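Local atomic coordinates of EvdO2 (Micromonospora carbonacea, PDB entry 4XAC), a protein that probably works as a 2-oxoglutarate-dependent, non-haem iron dioxygenase of the phytanoyl-CoA dioxygenase family, likely acting in everninomicin biosynthesis. Residues A24-V29 / A206-F211; S96-F101 / R142-W147. All coordinates share one frame; numbering follows the deposited sequence.

Interaction 1: A24-V29 / A206-F211; sequences AILPQV and AVVHDF. With AKG (2-oxoglutaric acid), chain D.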
ATOM      1  N   ALA A  24     -10.402   6.157   0.728  1.00 19.40           N
ATOM      2  CA  ALA A  24     -10.812   7.200  -0.213  1.00 26.65           C
ATOM      3  C   ALA A  24     -10.026   7.098  -1.501  1.00 20.64           C
ATOM      4  O   ALA A  24      -8.859   6.720  -1.494  1.00 21.46           O
ATOM      5  CB  ALA A  24     -10.625   8.574   0.402  1.00 26.02           C
ATOM      6  N   ILE A  25     -10.667   7.448  -2.607  1.00 21.41           N
ATOM      7  CA  ILE A  25      -9.989   7.518  -3.898  1.00 19.17           C
ATOM      8  C   ILE A  25      -9.612   8.965  -4.228  1.00 20.09           C
ATOM      9  O   ILE A  25     -10.445   9.862  -4.131  1.00 21.50           O
ATOM     10  CB  ILE A  25     -10.886   6.982  -5.026  1.00 24.83           C
ATOM     11  CG1 ILE A  25     -11.178   5.498  -4.829  1.00 32.57           C
ATOM     12  CG2 ILE A  25     -10.255   7.237  -6.377  1.00 32.25           C
ATOM     13  CD1 ILE A  25     -12.209   4.970  -5.796  1.00 33.73           C
ATOM     14  N   LEU A  26      -8.363   9.179  -4.614  1.00 16.06           N
ATOM     15  CA  LEU A  26      -7.892  10.483  -5.079  1.00 20.19           C
ATOM     16  C   LEU A  26      -7.485  10.349  -6.541  1.00 16.66           C
ATOM     17  O   LEU A  26      -6.438   9.777  -6.813  1.00 20.17           O
ATOM     18  CB  LEU A  26      -6.690  10.943  -4.256  1.00 19.10           C
ATOM     19  CG  LEU A  26      -6.839  10.824  -2.744  1.00 26.13           C
ATOM     20  CD1 LEU A  26      -5.536  11.246  -2.062  1.00 26.54           C
ATOM     21  CD2 LEU A  26      -7.998  11.658  -2.278  1.00 27.23           C
ATOM     22  N   PRO A  27      -8.303  10.851  -7.478  1.00 18.15           N
ATOM     23  CA  PRO A  27      -8.038  10.584  -8.903  1.00 21.95           C
ATOM     24  C   PRO A  27      -6.669  11.042  -9.410  1.00 22.02           C
ATOM     25  O   PRO A  27      -6.125  10.396 -10.311  1.00 20.59           O
ATOM     26  CB  PRO A  27      -9.160  11.354  -9.614  1.00 21.46           C
ATOM     27  CG  PRO A  27     -10.276  11.366  -8.624  1.00 23.86           C
ATOM     28  CD  PRO A  27      -9.587  11.558  -7.290  1.00 19.98           C
ATOM     29  N   GLN A  28      -6.127  12.129  -8.870  1.00 21.43           N
ATOM     30  CA  GLN A  28      -4.817  12.600  -9.321  1.00 21.75           C
ATOM     31  C   GLN A  28      -4.019  13.251  -8.181  1.00 23.37           C
ATOM     32  O   GLN A  28      -4.100  14.455  -7.962  1.00 26.41           O
ATOM     33  CB  GLN A  28      -4.983  13.579 -10.480  1.00 24.55           C
ATOM     34  CG  GLN A  28      -3.660  14.046 -11.099  1.00 29.34           C
ATOM     35  CD  GLN A  28      -3.527  13.637 -12.540  1.00 28.95           C
ATOM     36  OE1 GLN A  28      -4.447  13.836 -13.330  1.00 26.87           O
ATOM     37  NE2 GLN A  28      -2.374  13.059 -12.900  1.00 25.87           N
ATOM     38  N   VAL A  29      -3.250  12.448  -7.458  1.00 18.90           N
ATOM     39  CA  VAL A  29      -2.425  12.952  -6.346  1.00 21.52           C
ATOM     40  C   VAL A  29      -1.011  13.326  -6.822  1.00 24.84           C
ATOM     41  O   VAL A  29      -0.314  14.110  -6.168  1.00 27.49           O
ATOM     42  CB  VAL A  29      -2.324  11.915  -5.190  1.00 25.48           C
ATOM     43  CG1 VAL A  29      -1.245  10.889  -5.458  1.00 25.83           C
ATOM     44  CG2 VAL A  29      -2.020  12.611  -3.865  1.00 33.67           C
ATOM     45  N   ALA A 206      -4.454   7.749  -6.542  1.00 19.96           N
ATOM     46  CA  ALA A 206      -4.093   7.039  -5.330  1.00 21.23           C
ATOM     47  C   ALA A 206      -5.326   6.621  -4.582  1.00 19.85           C
ATOM     48  O   ALA A 206      -6.401   7.236  -4.711  1.00 19.51           O
ATOM     49  CB  ALA A 206      -3.198   7.912  -4.424  1.00 17.21           C
ATOM     50  N   VAL A 207      -5.162   5.583  -3.773  1.00 16.36           N
ATOM     51  CA  VAL A 207      -6.156   5.258  -2.769  1.00 19.92           C
ATOM     52  C   VAL A 207      -5.497   5.444  -1.403  1.00 20.69           C
ATOM     53  O   VAL A 207      -4.273   5.281  -1.252  1.00 19.39           O
ATOM     54  CB  VAL A 207      -6.725   3.826  -2.942  1.00 20.57           C
ATOM     55  CG1 VAL A 207      -7.680   3.771  -4.129  1.00 25.83           C
ATOM     56  CG2 VAL A 207      -5.597   2.812  -3.119  1.00 19.18           C
ATOM     57  N   VAL A 208      -6.316   5.814  -0.428  1.00 17.61           N
ATOM     58  CA  VAL A 208      -5.880   6.072   0.939  1.00 14.44           C
ATOM     59  C   VAL A 208      -6.666   5.138   1.840  1.00 19.16           C
ATOM     60  O   VAL A 208      -7.886   5.108   1.748  1.00 19.61           O
ATOM     61  CB  VAL A 208      -6.165   7.538   1.369  1.00 16.89           C
ATOM     62  CG1 VAL A 208      -5.576   7.826   2.779  1.00 20.31           C
ATOM     63  CG2 VAL A 208      -5.632   8.522   0.334  1.00 17.67           C
ATOM     64  N   HIS A 209      -6.008   4.384   2.713  1.00 16.86           N
ATOM     65  CA  HIS A 209      -6.791   3.569   3.645  1.00 15.81           C
ATOM     66  C   HIS A 209      -6.230   3.541   5.059  1.00 15.25           C
ATOM     67  O   HIS A 209      -5.012   3.567   5.273  1.00 19.49           O
ATOM     68  CB  HIS A 209      -6.957   2.110   3.134  1.00 17.97           C
ATOM     69  CG  HIS A 209      -5.678   1.375   2.879  1.00 19.17           C
ATOM     70  ND1 HIS A 209      -5.096   1.306   1.629  1.00 20.52           N
ATOM     71  CD2 HIS A 209      -4.893   0.626   3.700  1.00 18.60           C
ATOM     72  CE1 HIS A 209      -3.992   0.586   1.694  1.00 19.28           C
ATOM     73  NE2 HIS A 209      -3.848   0.155   2.937  1.00 20.23           N
ATOM     74  N   ASP A 210      -7.162   3.492   6.009  1.00 17.31           N
ATOM     75  CA  ASP A 210      -6.857   3.358   7.426  1.00 16.51           C
ATOM     76  C   ASP A 210      -6.096   2.065   7.717  1.00 18.47           C
ATOM     77  O   ASP A 210      -6.247   1.080   7.002  1.00 15.96           O
ATOM     78  CB  ASP A 210      -8.155   3.397   8.232  1.00 17.96           C
ATOM     79  CG  ASP A 210      -7.912   3.424   9.741  1.00 22.26           C
ATOM     80  OD1 ASP A 210      -7.914   2.352  10.374  1.00 21.47           O
ATOM     81  OD2 ASP A 210      -7.701   4.523  10.283  1.00 24.28           O
ATOM     82  N   PHE A 211      -5.280   2.076   8.772  1.00 15.98           N
ATOM     83  CA  PHE A 211      -4.560   0.884   9.216  1.00 17.14           C
ATOM     84  C   PHE A 211      -5.480  -0.313   9.451  1.00 18.76           C
ATOM     85  O   PHE A 211      -5.021  -1.442   9.425  1.00 19.26           O
ATOM     86  CB  PHE A 211      -3.806   1.158  10.524  1.00 20.96           C
ATOM     87  CG  PHE A 211      -2.492   1.856  10.356  1.00 20.95           C
ATOM     88  CD1 PHE A 211      -1.976   2.129   9.108  1.00 23.55           C
ATOM     89  CD2 PHE A 211      -1.774   2.250  11.479  1.00 23.78           C
ATOM     90  CE1 PHE A 211      -0.752   2.771   8.977  1.00 25.06           C
ATOM     91  CE2 PHE A 211      -0.548   2.884  11.357  1.00 27.85           C
ATOM     92  CZ  PHE A 211      -0.037   3.145  10.103  1.00 26.20           C
TER
HETATM   93  C1  AKG D 303      -1.004  -1.766   1.229  0.78 20.60           C
HETATM   94  O1  AKG D 303      -0.639  -0.721   0.621  0.78 19.03           O
HETATM   95  O2  AKG D 303      -1.228  -1.766   2.465  0.78 14.91           O
HETATM   96  C2  AKG D 303      -1.143  -3.046   0.479  0.78 21.36           C
HETATM   97  O5  AKG D 303      -1.399  -4.085   1.084  0.78 17.25           O
HETATM   98  C3  AKG D 303      -0.934  -3.053  -0.997  0.78 20.27           C
HETATM   99  C4  AKG D 303      -1.086  -4.350  -1.724  0.78 17.66           C
HETATM  100  C5  AKG D 303      -0.704  -4.383  -3.171  0.78 25.72           C
HETATM  101  O3  AKG D 303      -0.272  -3.342  -3.733  0.78 26.83           O
HETATM  102  O4  AKG D 303      -0.814  -5.447  -3.839  0.78 25.62           O

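Interaction 2: S96-F101 / R142-W147; sequences SIASAF and RGLSIW. With AKG (2-oxoglutaric acid), chain D.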
ATOM      1  N   SER A  96       0.248  16.399   3.786  1.00 24.94           N
ATOM      2  CA  SER A  96      -0.835  17.324   4.094  1.00 22.85           C
ATOM      3  C   SER A  96      -2.192  16.614   4.046  1.00 25.80           C
ATOM      4  O   SER A  96      -3.084  16.884   4.851  1.00 23.04           O
ATOM      5  CB  SER A  96      -0.810  18.510   3.135  1.00 26.51           C
ATOM      6  OG  SER A  96      -1.670  19.528   3.600  1.00 48.65           O
ATOM      7  N   ILE A  97      -2.342  15.706   3.096  1.00 22.33           N
ATOM      8  CA  ILE A  97      -3.549  14.888   3.008  1.00 21.51           C
ATOM      9  C   ILE A  97      -3.714  14.006   4.253  1.00 20.28           C
ATOM     10  O   ILE A  97      -4.804  13.935   4.840  1.00 23.21           O
ATOM     11  CB  ILE A  97      -3.521  14.000   1.739  1.00 21.57           C
ATOM     12  CG1 ILE A  97      -3.624  14.865   0.481  1.00 26.84           C
ATOM     13  CG2 ILE A  97      -4.631  12.978   1.785  1.00 25.31           C
ATOM     14  CD1 ILE A  97      -3.381  14.101  -0.820  1.00 25.44           C
ATOM     15  N   ALA A  98      -2.631  13.345   4.657  1.00 25.18           N
ATOM     16  CA  ALA A  98      -2.633  12.510   5.862  1.00 26.07           C
ATOM     17  C   ALA A  98      -3.049  13.327   7.072  1.00 22.73           C
ATOM     18  O   ALA A  98      -3.857  12.890   7.894  1.00 23.23           O
ATOM     19  CB  ALA A  98      -1.268  11.903   6.090  1.00 22.37           C
ATOM     20  N   SER A  99      -2.505  14.531   7.159  1.00 20.97           N
ATOM     21  CA  SER A  99      -2.826  15.439   8.261  1.00 24.22           C
ATOM     22  C   SER A  99      -4.314  15.780   8.302  1.00 25.12           C
ATOM     23  O   SER A  99      -4.944  15.707   9.356  1.00 29.06           O
ATOM     24  CB  SER A  99      -1.998  16.719   8.146  1.00 31.25           C
ATOM     25  OG  SER A  99      -2.425  17.663   9.108  1.00 38.75           O
ATOM     26  N   ALA A 100      -4.868  16.150   7.151  1.00 23.41           N
ATOM     27  CA  ALA A 100      -6.293  16.446   7.031  1.00 29.19           C
ATOM     28  C   ALA A 100      -7.171  15.245   7.398  1.00 29.95           C
ATOM     29  O   ALA A 100      -8.158  15.378   8.121  1.00 33.49           O
ATOM     30  CB  ALA A 100      -6.610  16.910   5.613  1.00 31.96           C
ATOM     31  N   PHE A 101      -6.805  14.068   6.907  1.00 22.21           N
ATOM     32  CA  PHE A 101      -7.619  12.868   7.136  1.00 24.51           C
ATOM     33  C   PHE A 101      -7.492  12.322   8.556  1.00 32.13           C
ATOM     34  O   PHE A 101      -8.404  11.666   9.058  1.00 34.50           O
ATOM     35  CB  PHE A 101      -7.246  11.755   6.164  1.00 21.51           C
ATOM     36  CG  PHE A 101      -7.815  11.927   4.774  1.00 23.15           C
ATOM     37  CD1 PHE A 101      -8.363  13.132   4.360  1.00 28.10           C
ATOM     38  CD2 PHE A 101      -7.785  10.870   3.879  1.00 25.19           C
ATOM     39  CE1 PHE A 101      -8.874  13.270   3.069  1.00 27.90           C
ATOM     40  CE2 PHE A 101      -8.286  11.002   2.595  1.00 31.34           C
ATOM     41  CZ  PHE A 101      -8.834  12.198   2.190  1.00 25.89           C
ATOM     42  N   ARG A 142      -2.575   5.558  15.399  1.00 21.62           N
ATOM     43  CA  ARG A 142      -3.493   5.975  14.341  1.00 28.51           C
ATOM     44  C   ARG A 142      -2.692   6.202  13.083  1.00 28.32           C
ATOM     45  O   ARG A 142      -1.617   6.797  13.131  1.00 33.39           O
ATOM     46  CB  ARG A 142      -4.223   7.262  14.707  1.00 25.10           C
ATOM     47  CG  ARG A 142      -5.168   7.143  15.877  1.00 40.13           C
ATOM     48  CD  ARG A 142      -5.876   8.462  16.090  1.00 49.62           C
ATOM     49  NE  ARG A 142      -6.577   8.902  14.884  1.00 52.37           N
ATOM     50  CZ  ARG A 142      -6.571  10.151  14.423  1.00 52.85           C
ATOM     51  NH1 ARG A 142      -5.896  11.097  15.067  1.00 61.07           N
ATOM     52  NH2 ARG A 142      -7.245  10.454  13.322  1.00 51.63           N
ATOM     53  N   GLY A 143      -3.204   5.759  11.946  1.00 24.36           N
ATOM     54  CA  GLY A 143      -2.435   5.935  10.735  1.00 19.26           C
ATOM     55  C   GLY A 143      -3.162   5.512   9.495  1.00 21.59           C
ATOM     56  O   GLY A 143      -4.262   4.950   9.545  1.00 20.42           O
ATOM     57  N   LEU A 144      -2.524   5.789   8.367  1.00 19.33           N
ATOM     58  CA  LEU A 144      -3.086   5.431   7.090  1.00 16.44           C
ATOM     59  C   LEU A 144      -1.974   5.215   6.079  1.00 13.86           C
ATOM     60  O   LEU A 144      -0.801   5.524   6.332  1.00 19.12           O
ATOM     61  CB  LEU A 144      -4.077   6.527   6.624  1.00 18.78           C
ATOM     62  CG  LEU A 144      -3.613   7.990   6.542  1.00 19.98           C
ATOM     63  CD1 LEU A 144      -2.640   8.209   5.377  1.00 18.69           C
ATOM     64  CD2 LEU A 144      -4.806   8.930   6.387  1.00 21.45           C
ATOM     65  N   SER A 145      -2.350   4.674   4.930  1.00 17.01           N
ATOM     66  CA  SER A 145      -1.430   4.467   3.827  1.00 17.97           C
ATOM     67  C   SER A 145      -1.959   5.184   2.598  1.00 18.24           C
ATOM     68  O   SER A 145      -3.147   5.132   2.343  1.00 19.45           O
ATOM     69  CB  SER A 145      -1.266   2.975   3.533  1.00 20.28           C
ATOM     70  OG  SER A 145      -0.693   2.330   4.660  1.00 25.42           O
ATOM     71  N   ILE A 146      -1.078   5.847   1.849  1.00 16.60           N
ATOM     72  CA  ILE A 146      -1.454   6.461   0.564  1.00 16.70           C
ATOM     73  C   ILE A 146      -0.750   5.724  -0.569  1.00 18.18           C
ATOM     74  O   ILE A 146       0.468   5.813  -0.738  1.00 18.71           O
ATOM     75  CB  ILE A 146      -1.113   7.975   0.505  1.00 20.90           C
ATOM     76  CG1 ILE A 146      -1.905   8.723   1.572  1.00 19.04           C
ATOM     77  CG2 ILE A 146      -1.479   8.557  -0.879  1.00 18.34           C
ATOM     78  CD1 ILE A 146      -1.408  10.181   1.859  1.00 17.80           C
ATOM     79  N   TRP A 147      -1.547   4.967  -1.313  1.00 16.97           N
ATOM     80  CA  TRP A 147      -1.077   4.069  -2.361  1.00 18.94           C
ATOM     81  C   TRP A 147      -1.186   4.792  -3.696  1.00 17.10           C
ATOM     82  O   TRP A 147      -2.271   4.880  -4.251  1.00 19.75           O
ATOM     83  CB  TRP A 147      -1.944   2.793  -2.324  1.00 22.16           C
ATOM     84  CG  TRP A 147      -1.587   1.548  -3.127  1.00 22.35           C
ATOM     85  CD1 TRP A 147      -0.910   0.430  -2.669  1.00 17.05           C
ATOM     86  CD2 TRP A 147      -2.034   1.222  -4.457  1.00 19.60           C
ATOM     87  NE1 TRP A 147      -0.860  -0.530  -3.664  1.00 21.87           N
ATOM     88  CE2 TRP A 147      -1.543  -0.076  -4.759  1.00 23.43           C
ATOM     89  CE3 TRP A 147      -2.779   1.903  -5.428  1.00 20.51           C
ATOM     90  CZ2 TRP A 147      -1.775  -0.694  -5.992  1.00 28.53           C
ATOM     91  CZ3 TRP A 147      -3.006   1.274  -6.661  1.00 22.38           C
ATOM     92  CH2 TRP A 147      -2.502  -0.001  -6.926  1.00 29.84           C
TER
HETATM   93  C1  AKG D 303      -1.004  -1.766   1.229  0.78 20.60           C
HETATM   94  O1  AKG D 303      -0.639  -0.721   0.621  0.78 19.03           O
HETATM   95  O2  AKG D 303      -1.228  -1.766   2.465  0.78 14.91           O
HETATM   96  C2  AKG D 303      -1.143  -3.046   0.479  0.78 21.36           C
HETATM   97  O5  AKG D 303      -1.399  -4.085   1.084  0.78 17.25           O
HETATM   98  C3  AKG D 303      -0.934  -3.053  -0.997  0.78 20.27           C
HETATM   99  C4  AKG D 303      -1.086  -4.350  -1.724  0.78 17.66           C
HETATM  100  C5  AKG D 303      -0.704  -4.383  -3.171  0.78 25.72           C
HETATM  101  O3  AKG D 303      -0.272  -3.342  -3.733  0.78 26.83           O
HETATM  102  O4  AKG D 303      -0.814  -5.447  -3.839  0.78 25.62           O

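Interaction 1: A24-V29 / A206-F211
Leu26 N and Ala206 O meet at 2.8 Å in the straightest backbone bond of this antiparallel pairing (N-H...O 170°), and Ala206 N returns a bond of 2.8 Å to Leu26 O. Two residues along, Ala24 N reaches Val208 O at 2.9 Å, while Ala24 O accepts Val208 N at the same 2.9 Å. Two reciprocal, hydrogen-bonded pairs thus flank the non-hydrogen-bonded pair Ile25-Val207, a regular ladder that adds strand 23-26 to one side of strand 206-210 in the curled sheet of a cupin-type double-stranded beta-helix. The strand axes run at 154°, close to antiparallel. On its other side strand 206-210 pairs with strand 139-149.

Beyond the ladder, His209 points to the 2-oxoglutarate pocket. Its NE2 gives a long, bent hydrogen bond to O2 of the 2-oxoglutarate at 3.3 Å, with the carboxylate at the ring edge rather than over a face. NE2 also bonds Asp131 and ND1 bonds Tyr162, so both ring nitrogens help fix the imidazole's rotation.

The strand side chains split between two faces. Ile25 and Val207 lie alongside each other on one, CG1 to CG1 at 4.0 Å. On the other, which helix 89-102 covers, Leu26 CD1 presses against Val208 CG2 at 3.6 Å, the two side chains slanting past one another. Just after the strand, Val29 chi1 (83°) puts CG1 between the backbone N and the carbonyl carbon, where that methyl touches Ala206 CB at 3.7 Å.

Interaction 2: S96-F101 / R142-W147
Ile97 begins the helix side of the contact with a loose touch, its CG2 branch lying 4.3 Å from the CD1 tip of Ile146. The same CG2 sits 4.1 Å above the Phe101 ring plane, over the ring centre. One methyl therefore serves both a neighbour one turn on and the strand. Next, Ala98 presents CB to Leu144 CD1 at 4.0 Å where helix 89-102 lies over strand 139-149 in this double-stranded beta-helix, the segment axes 9.3 Å apart at closest approach. At Phe101 the contact is made by CB, 3.7 Å from Leu144 CD2, while the ring turns its edge to that methyl. The ring also stacks on Phe18 of helix 12-21.

Leu144 is the fork of the interface. Its chi1 of 54° sets CG between the backbone N and the carbonyl carbon, from where CD1 goes to Ala98 and CD2 to Phe101.

The alternation of the strand sends Trp147 the other way, into the 2-oxoglutarate pocket. CG lies opposite the backbone N across CA-CB (chi1 -170°), and NE1 donates to O3 of the 2-oxoglutarate at 2.9 Å with an N-H...O angle of 155°. O3 lies in the indole plane at its edge. A phenylalanine here would probably leave O3 without its indole donor and that end of the co-substrate freer to shift. Thr126 OG1 also bonds the ligand.

The two faces of the strand thus differ in chemistry. Toward the helix, methyls and methylenes meet without directional bonds, so complementary shape sets the fit; on the pocket side, the indole N-H of Trp147 makes a directional bond to one carboxylate oxygen.

Interactions 1 and 2 are both buried, and they share a sheet: strands 206-210 and 139-149 are neighbours, joined where Val207 O meets Trp147 N at 2.7 Å and His209 O meets Ser145 N at 2.9 Å, both probable hydrogen bonds. Interaction 1 lies within the sheet and relies on directional backbone bonds, whereas interaction 2 stacks a helix against it through aliphatic contacts. Val208 links them, since it touches Phe101 and Leu144 as well as its partner in 24-29. On the pocket side, His209 and Trp147 reach opposite ends of the 2-oxoglutarate, one at each carboxylate, His209 by the longer bond.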